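NAD-dependent formate dehydrogenase gamma subunit (Cupriavidus necator, PDB 6VW7) carries a [2Fe-2S] cluster in a thioredoxin-like domain and, paired with the beta subunit, probably takes part in electron transfer between NAD(H) and the rest of formate dehydrogenase. Local coordinates at residues Q25-L35 against I53-V64; H82-C92 against C132-G141. All blocks are in the same frame, centred on the assembly; numbering follows the deposited sequence.

Both contacts are largely buried, yet they lie on opposite sides of the chain's centre, their own centres about 32 Å apart and their nearest atoms about 14 Å apart. Contact 1 belongs to the N-terminal helices and is made almost wholly of aliphatic side chains, with one water bridging two carbonyls at its edge. Contact 2 lies within the mixed sheet and the cluster site that follow, where backbone hydrogen bonds pair two strands and cysteine sulfurs bind iron. The two share no element; helix 61-70, which starts in contact 1, is followed in the chain by strand 82-87 of contact 2. Residues of both also meet the beta subunit.

Contact 1. Residues Q25-L35 against I53-V64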
# COMPACT_ATOMS: atom_id res chain seq x y z
N GLN A 25 3.81 28.89 1.97
CA GLN A 25 4.18 29.38 0.65
C GLN A 25 5.66 29.19 0.34
O GLN A 25 6.05 29.26 -0.83
CB GLN A 25 3.76 30.85 0.52
CG GLN A 25 4.53 31.81 1.36
CD GLN A 25 4.10 33.24 1.04
OE1 GLN A 25 2.91 33.54 1.03
NE2 GLN A 25 5.06 34.09 0.70
N ASP A 26 6.50 28.92 1.35
CA ASP A 26 7.91 28.66 1.11
C ASP A 26 8.28 27.19 1.24
O ASP A 26 9.46 26.86 1.29
CB ASP A 26 8.77 29.50 2.06
CG ASP A 26 8.91 30.95 1.59
OD1 ASP A 26 8.39 31.28 0.50
OD2 ASP A 26 9.54 31.76 2.31
N ILE A 27 7.30 26.29 1.33
CA ILE A 27 7.59 24.86 1.38
C ILE A 27 7.94 24.38 -0.03
O ILE A 27 7.26 24.76 -1.00
CB ILE A 27 6.41 24.08 1.97
CG1 ILE A 27 6.25 24.43 3.46
CG2 ILE A 27 6.60 22.59 1.80
CD1 ILE A 27 5.22 23.64 4.15
N PRO A 28 8.99 23.59 -0.19
CA PRO A 28 9.31 23.00 -1.52
C PRO A 28 8.14 22.19 -2.05
O PRO A 28 7.67 21.23 -1.42
CB PRO A 28 10.52 22.10 -1.22
CG PRO A 28 11.13 22.66 0.05
CD PRO A 28 9.99 23.23 0.84
N GLY A 29 7.67 22.56 -3.24
CA GLY A 29 6.51 21.89 -3.81
C GLY A 29 5.26 22.03 -2.95
O GLY A 29 4.55 21.05 -2.70
N ALA A 30 4.96 23.26 -2.56
CA ALA A 30 3.90 23.52 -1.58
C ALA A 30 2.49 23.29 -2.10
O ALA A 30 1.57 23.22 -1.29
CB ALA A 30 4.02 24.98 -1.10
N LEU A 31 2.27 23.18 -3.42
CA LEU A 31 0.91 23.24 -3.94
C LEU A 31 0.03 22.12 -3.39
O LEU A 31 -1.08 22.39 -2.91
CB LEU A 31 0.90 23.23 -5.47
CG LEU A 31 -0.49 23.37 -6.10
CD1 LEU A 31 -1.28 24.48 -5.43
CD2 LEU A 31 -0.38 23.63 -7.61
N LEU A 32 0.48 20.86 -3.47
CA LEU A 32 -0.35 19.76 -2.96
C LEU A 32 -0.58 19.84 -1.45
O LEU A 32 -1.71 19.56 -1.02
CB LEU A 32 0.24 18.39 -3.34
CG LEU A 32 -0.39 17.77 -4.59
CD1 LEU A 32 0.05 18.55 -5.80
CD2 LEU A 32 -0.07 16.26 -4.77
N PRO A 33 0.43 20.10 -0.59
CA PRO A 33 0.12 20.33 0.84
C PRO A 33 -0.88 21.45 1.05
O PRO A 33 -1.72 21.37 1.96
CB PRO A 33 1.48 20.65 1.46
CG PRO A 33 2.46 19.84 0.57
CD PRO A 33 1.89 20.00 -0.82
N ILE A 34 -0.81 22.51 0.24
CA ILE A 34 -1.77 23.60 0.38
C ILE A 34 -3.17 23.11 0.01
O ILE A 34 -4.14 23.35 0.74
CB ILE A 34 -1.35 24.80 -0.49
CG1 ILE A 34 -0.16 25.52 0.14
CG2 ILE A 34 -2.52 25.76 -0.72
CD1 ILE A 34 0.42 26.64 -0.73
N LEU A 35 -3.29 22.41 -1.12
CA LEU A 35 -4.60 21.94 -1.56
C LEU A 35 -5.19 20.96 -0.55
O LEU A 35 -6.40 21.00 -0.29
CB LEU A 35 -4.49 21.28 -2.95
CG LEU A 35 -4.15 22.22 -4.12
CD1 LEU A 35 -3.94 21.43 -5.45
CD2 LEU A 35 -5.22 23.27 -4.29
N ILE A 53 -3.70 31.15 -4.21
CA ILE A 53 -2.63 30.16 -4.30
C ILE A 53 -1.64 30.57 -5.38
O ILE A 53 -0.43 30.63 -5.14
CB ILE A 53 -3.22 28.77 -4.57
CG1 ILE A 53 -4.13 28.33 -3.42
CG2 ILE A 53 -2.11 27.75 -4.89
CD1 ILE A 53 -5.14 27.27 -3.82
N ALA A 54 -2.15 30.92 -6.57
CA ALA A 54 -1.29 31.24 -7.71
C ALA A 54 -0.32 32.36 -7.37
O ALA A 54 0.88 32.24 -7.60
CB ALA A 54 -2.15 31.61 -8.92
N ARG A 55 -0.84 33.46 -6.80
CA ARG A 55 0.01 34.59 -6.46
C ARG A 55 1.09 34.20 -5.45
O ARG A 55 2.25 34.61 -5.59
CB ARG A 55 -0.84 35.74 -5.91
CG ARG A 55 -0.05 36.86 -5.28
CD ARG A 55 -0.88 38.14 -5.18
NE ARG A 55 -0.26 39.12 -4.29
CZ ARG A 55 -0.51 40.42 -4.32
NH1 ARG A 55 -1.35 40.92 -5.22
NH2 ARG A 55 0.10 41.24 -3.46
N ALA A 56 0.72 33.45 -4.42
CA ALA A 56 1.70 33.15 -3.37
C ALA A 56 2.81 32.23 -3.86
O ALA A 56 3.95 32.35 -3.41
CB ALA A 56 1.00 32.53 -2.17
N LEU A 57 2.51 31.30 -4.77
CA LEU A 57 3.50 30.36 -5.28
C LEU A 57 4.13 30.80 -6.59
O LEU A 57 4.91 30.03 -7.19
CB LEU A 57 2.85 28.98 -5.47
CG LEU A 57 2.13 28.38 -4.24
CD1 LEU A 57 1.77 26.91 -4.54
CD2 LEU A 57 2.95 28.48 -2.96
N ASN A 58 3.83 32.01 -7.06
CA ASN A 58 4.31 32.50 -8.35
C ASN A 58 4.01 31.48 -9.45
O ASN A 58 4.87 31.13 -10.27
CB ASN A 58 5.80 32.86 -8.30
CG ASN A 58 6.26 33.64 -9.54
OD1 ASN A 58 5.49 34.36 -10.18
ND2 ASN A 58 7.54 33.50 -9.87
N LEU A 59 2.78 31.00 -9.46
CA LEU A 59 2.28 30.09 -10.49
C LEU A 59 1.14 30.78 -11.23
O LEU A 59 0.54 31.73 -10.72
CB LEU A 59 1.79 28.77 -9.89
CG LEU A 59 2.79 27.89 -9.15
CD1 LEU A 59 2.09 26.72 -8.51
CD2 LEU A 59 3.87 27.39 -10.11
N SER A 60 0.82 30.29 -12.42
CA SER A 60 -0.35 30.85 -13.09
C SER A 60 -1.62 30.22 -12.53
O SER A 60 -1.61 29.13 -11.96
CB SER A 60 -0.29 30.61 -14.59
OG SER A 60 -0.64 29.27 -14.86
N ARG A 61 -2.74 30.92 -12.71
CA ARG A 61 -4.02 30.38 -12.27
C ARG A 61 -4.35 29.10 -13.03
O ARG A 61 -4.89 28.15 -12.44
CB ARG A 61 -5.13 31.41 -12.45
CG ARG A 61 -5.06 32.63 -11.51
CD ARG A 61 -4.11 33.72 -12.04
NE ARG A 61 -3.93 33.62 -13.49
CZ ARG A 61 -2.90 34.13 -14.16
NH1 ARG A 61 -1.93 34.78 -13.53
NH2 ARG A 61 -2.83 33.97 -15.47
N ALA A 62 -4.04 29.05 -14.33
CA ALA A 62 -4.33 27.84 -15.10
C ALA A 62 -3.52 26.65 -14.59
O ALA A 62 -4.03 25.53 -14.51
CB ALA A 62 -4.04 28.08 -16.59
N GLU A 63 -2.27 26.90 -14.22
CA GLU A 63 -1.44 25.84 -13.66
C GLU A 63 -2.08 25.25 -12.40
O GLU A 63 -2.21 24.02 -12.27
CB GLU A 63 -0.05 26.41 -13.36
CG GLU A 63 0.80 25.58 -12.42
CD GLU A 63 1.35 24.34 -13.08
OE1 GLU A 63 1.31 24.27 -14.32
OE2 GLU A 63 1.82 23.43 -12.37
N VAL A 64 -2.49 26.12 -11.47
CA VAL A 64 -3.11 25.65 -10.23
C VAL A 64 -4.40 24.88 -10.54
O VAL A 64 -4.62 23.78 -10.01
CB VAL A 64 -3.37 26.84 -9.28
CG1 VAL A 64 -4.09 26.37 -8.02
CG2 VAL A 64 -2.06 27.52 -8.93
O HOH W 1 6.58 31.12 -2.63
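This contact belongs to the N-terminal helical bundle, where the start of helix 31-42 and the loop before it pack against the end of helix 50-57 and the turn into helix 61-70. The short segments 31-35 and 53-57 run roughly antiparallel, at 144°, their axes 11.7 Å apart at closest approach, a spacing bridged mainly by leucine and isoleucine side chains. Leu-31, its CG anti to the backbone N (chi1 -177°), sends CD1 across Ile-53 at about a right angle; CD1 to Ile-53 CG2 is a tight 3.4 Å. Its other methyl, CD2, meets Leu-59 CD1 at 4.1 Å. Leu-57 splits its branches: CD1 lies against CA and CB of Leu-31, while CD2 meets Ile-34 CD1 tip to tip at 3.8 Å. Ile-34 and Ile-53 pass alongside, head to tail, with CG2 of the first against CG1 of the second, and Val-21 of helix 14-24 touches both. Asn-58, with positive phi, forms a Schellman motif after helix 50-57, and Ser-60 caps the next helix, its OG accepting from Glu-63 N at 2.9 Å. At the polar margin a water donates to both Gln-25 O, at 2.6 Å, and Ala-56 O, at 3.0 Å.

Contact 2. Residues H82-C92 against C132-G141; sequences HVVQVCRAEAC and CACGPAVMVG. With FES (Fe2/s2 (inorganic) cluster), chain E.
An antiparallel strand pairing that runs into a metal site joins strand 82-87 to strand 138-140 in the sheet of the thioredoxin-like domain. Gln-85 and Met-139 form the hydrogen-bonded pair: Gln-85 N donates to Met-139 O at 2.8 Å, nearly straight at 171°, and Met-139 N returns a bond to Gln-85 O. One further backbone bond, Cys-87 N to Ala-137 O at 3.1 Å, extends the pairing into the loop before strand 138-140. On one face Val-84 lies side by side with Val-140 and reaches Val-138, CG1 to CG1, at 3.7 Å. On the other, Gln-85 runs alongside Met-139, and its NE2 donates to a water that also bonds Val-83 O and Gly-141 O.

Where strand 82-87 ends and before strand 138-140 begins, the segments flank the [2Fe-2S] cluster. One iron is bound by Cys-87 SG at 2.4 Å and Cys-92 SG at 2.5 Å, the other by Cys-132 SG and Cys-128. A chi1 of -179° swings Cys-87 SG away from its backbone N to the iron. There it also accepts from Ala-89 N at 3.4 Å. Gly-135 and Pro-136, which follows a cis peptide bond like the cis-proline of thioredoxin folds, bring their CA atoms against Cys-92 SG.

Strand 121-126 pairs with the other edge of strand 82-87; helix 97-108 packs through Leu-100 on Val-86 and Val-138, and helix 150-160 touches Val-84 and Val-140.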
# COMPACT_ATOMS: atom_id res chain seq x y z
N HIS A 82 -21.27 12.67 4.33
CA HIS A 82 -20.34 11.54 4.39
C HIS A 82 -19.93 11.12 2.99
O HIS A 82 -20.78 10.96 2.11
CB HIS A 82 -20.97 10.36 5.12
CG HIS A 82 -21.44 10.68 6.50
ND1 HIS A 82 -20.58 10.83 7.56
CD2 HIS A 82 -22.68 10.89 6.99
CE1 HIS A 82 -21.27 11.12 8.65
NE2 HIS A 82 -22.55 11.17 8.33
N VAL A 83 -18.63 10.95 2.78
CA VAL A 83 -18.09 10.39 1.54
C VAL A 83 -17.85 8.91 1.79
O VAL A 83 -16.98 8.53 2.58
CB VAL A 83 -16.80 11.09 1.09
CG1 VAL A 83 -16.27 10.42 -0.17
CG2 VAL A 83 -17.05 12.56 0.84
N VAL A 84 -18.62 8.08 1.11
CA VAL A 84 -18.50 6.63 1.20
C VAL A 84 -17.73 6.17 -0.03
O VAL A 84 -18.23 6.31 -1.15
CB VAL A 84 -19.87 5.95 1.28
CG1 VAL A 84 -19.71 4.44 1.34
CG2 VAL A 84 -20.65 6.45 2.48
N GLN A 85 -16.51 5.65 0.17
CA GLN A 85 -15.67 5.12 -0.91
C GLN A 85 -15.80 3.61 -0.96
O GLN A 85 -15.55 2.94 0.04
CB GLN A 85 -14.20 5.51 -0.73
CG GLN A 85 -13.95 7.00 -0.64
CD GLN A 85 -12.51 7.31 -0.32
OE1 GLN A 85 -11.64 7.13 -1.15
NE2 GLN A 85 -12.25 7.80 0.89
N VAL A 86 -16.18 3.08 -2.13
CA VAL A 86 -16.30 1.65 -2.37
C VAL A 86 -15.14 1.22 -3.27
O VAL A 86 -14.99 1.74 -4.38
CB VAL A 86 -17.66 1.30 -3.00
CG1 VAL A 86 -17.77 -0.21 -3.28
CG2 VAL A 86 -18.80 1.82 -2.12
N CYS A 87 -14.35 0.26 -2.80
CA CYS A 87 -13.22 -0.19 -3.60
C CYS A 87 -13.70 -0.97 -4.82
O CYS A 87 -14.58 -1.83 -4.72
CB CYS A 87 -12.27 -1.06 -2.79
SG CYS A 87 -10.86 -1.56 -3.82
N ARG A 88 -13.13 -0.63 -5.98
CA ARG A 88 -13.48 -1.23 -7.26
C ARG A 88 -12.35 -2.04 -7.87
O ARG A 88 -12.50 -2.53 -9.00
CB ARG A 88 -13.92 -0.14 -8.25
CG ARG A 88 -15.26 0.54 -7.95
CD ARG A 88 -15.70 1.26 -9.22
NE ARG A 88 -15.66 0.35 -10.37
CZ ARG A 88 -15.24 0.69 -11.60
NH1 ARG A 88 -14.84 1.93 -11.85
NH2 ARG A 88 -15.23 -0.21 -12.57
N ALA A 89 -11.23 -2.19 -7.17
CA ALA A 89 -10.03 -2.79 -7.74
C ALA A 89 -10.07 -4.31 -7.60
O ALA A 89 -10.99 -4.89 -7.02
CB ALA A 89 -8.79 -2.19 -7.10
N GLU A 90 -9.00 -4.96 -8.09
CA GLU A 90 -9.05 -6.39 -8.42
C GLU A 90 -9.33 -7.28 -7.21
O GLU A 90 -10.14 -8.21 -7.29
CB GLU A 90 -7.74 -6.81 -9.09
CG GLU A 90 -7.60 -6.34 -10.55
CD GLU A 90 -6.99 -4.95 -10.65
OE1 GLU A 90 -7.00 -4.20 -9.64
OE2 GLU A 90 -6.51 -4.59 -11.76
N ALA A 91 -8.63 -7.07 -6.08
CA ALA A 91 -8.82 -8.02 -4.99
C ALA A 91 -10.25 -7.95 -4.45
O ALA A 91 -10.87 -8.98 -4.19
CB ALA A 91 -7.79 -7.82 -3.88
N CYS A 92 -10.78 -6.74 -4.28
CA CYS A 92 -12.17 -6.64 -3.87
C CYS A 92 -13.12 -7.17 -4.94
O CYS A 92 -14.17 -7.73 -4.59
CB CYS A 92 -12.50 -5.20 -3.49
SG CYS A 92 -11.73 -4.82 -1.91
N CYS A 132 -6.79 -5.55 0.96
CA CYS A 132 -7.08 -6.48 -0.14
C CYS A 132 -7.35 -7.91 0.31
O CYS A 132 -7.86 -8.71 -0.49
CB CYS A 132 -5.91 -6.48 -1.12
SG CYS A 132 -5.23 -4.85 -1.44
N ALA A 133 -6.97 -8.27 1.53
CA ALA A 133 -7.26 -9.60 2.05
C ALA A 133 -8.54 -9.67 2.88
O ALA A 133 -8.86 -10.74 3.41
CB ALA A 133 -6.08 -10.11 2.88
N CYS A 134 -9.26 -8.56 3.04
CA CYS A 134 -10.49 -8.58 3.83
C CYS A 134 -11.57 -7.74 3.17
O CYS A 134 -12.35 -7.05 3.83
CB CYS A 134 -10.23 -8.12 5.27
SG CYS A 134 -9.67 -6.42 5.47
N GLY A 135 -11.63 -7.79 1.84
CA GLY A 135 -12.64 -7.08 1.10
C GLY A 135 -13.95 -7.83 1.04
O GLY A 135 -14.08 -8.91 1.63
N PRO A 136 -14.95 -7.28 0.34
CA PRO A 136 -14.93 -5.96 -0.29
C PRO A 136 -14.77 -4.84 0.75
O PRO A 136 -15.32 -4.92 1.85
CB PRO A 136 -16.30 -5.87 -0.99
CG PRO A 136 -16.73 -7.28 -1.16
CD PRO A 136 -16.20 -8.00 0.05
N ALA A 137 -13.97 -3.84 0.40
CA ALA A 137 -13.57 -2.81 1.34
C ALA A 137 -14.32 -1.52 1.07
O ALA A 137 -14.62 -1.19 -0.09
CB ALA A 137 -12.06 -2.57 1.27
N VAL A 138 -14.65 -0.80 2.14
CA VAL A 138 -15.32 0.49 2.09
C VAL A 138 -14.67 1.40 3.11
O VAL A 138 -14.31 0.96 4.21
CB VAL A 138 -16.84 0.36 2.35
CG1 VAL A 138 -17.49 1.74 2.51
CG2 VAL A 138 -17.52 -0.39 1.20
N MET A 139 -14.49 2.67 2.75
CA MET A 139 -14.03 3.69 3.68
C MET A 139 -15.06 4.81 3.77
O MET A 139 -15.53 5.30 2.74
CB MET A 139 -12.67 4.27 3.26
CG MET A 139 -12.06 5.25 4.30
SD MET A 139 -10.34 5.65 3.87
CE MET A 139 -9.45 4.81 5.15
N VAL A 140 -15.40 5.21 4.99
CA VAL A 140 -16.29 6.35 5.22
C VAL A 140 -15.51 7.36 6.04
O VAL A 140 -15.18 7.11 7.21
CB VAL A 140 -17.59 5.95 5.93
CG1 VAL A 140 -18.52 7.15 6.00
CG2 VAL A 140 -18.25 4.79 5.19
N GLY A 141 -15.20 8.50 5.43
CA GLY A 141 -14.29 9.45 6.02
C GLY A 141 -12.93 8.79 6.08
O GLY A 141 -12.28 8.61 5.05
FE1 FES E . -9.87 -3.39 -2.63
FE2 FES E . -7.20 -3.57 -2.26
S1 FES E . -8.74 -2.93 -0.77
S2 FES E . -8.42 -4.22 -4.04
O HOH W 2 -14.24 8.83 2.57
O HOH W 3 -15.34 -3.02 -2.16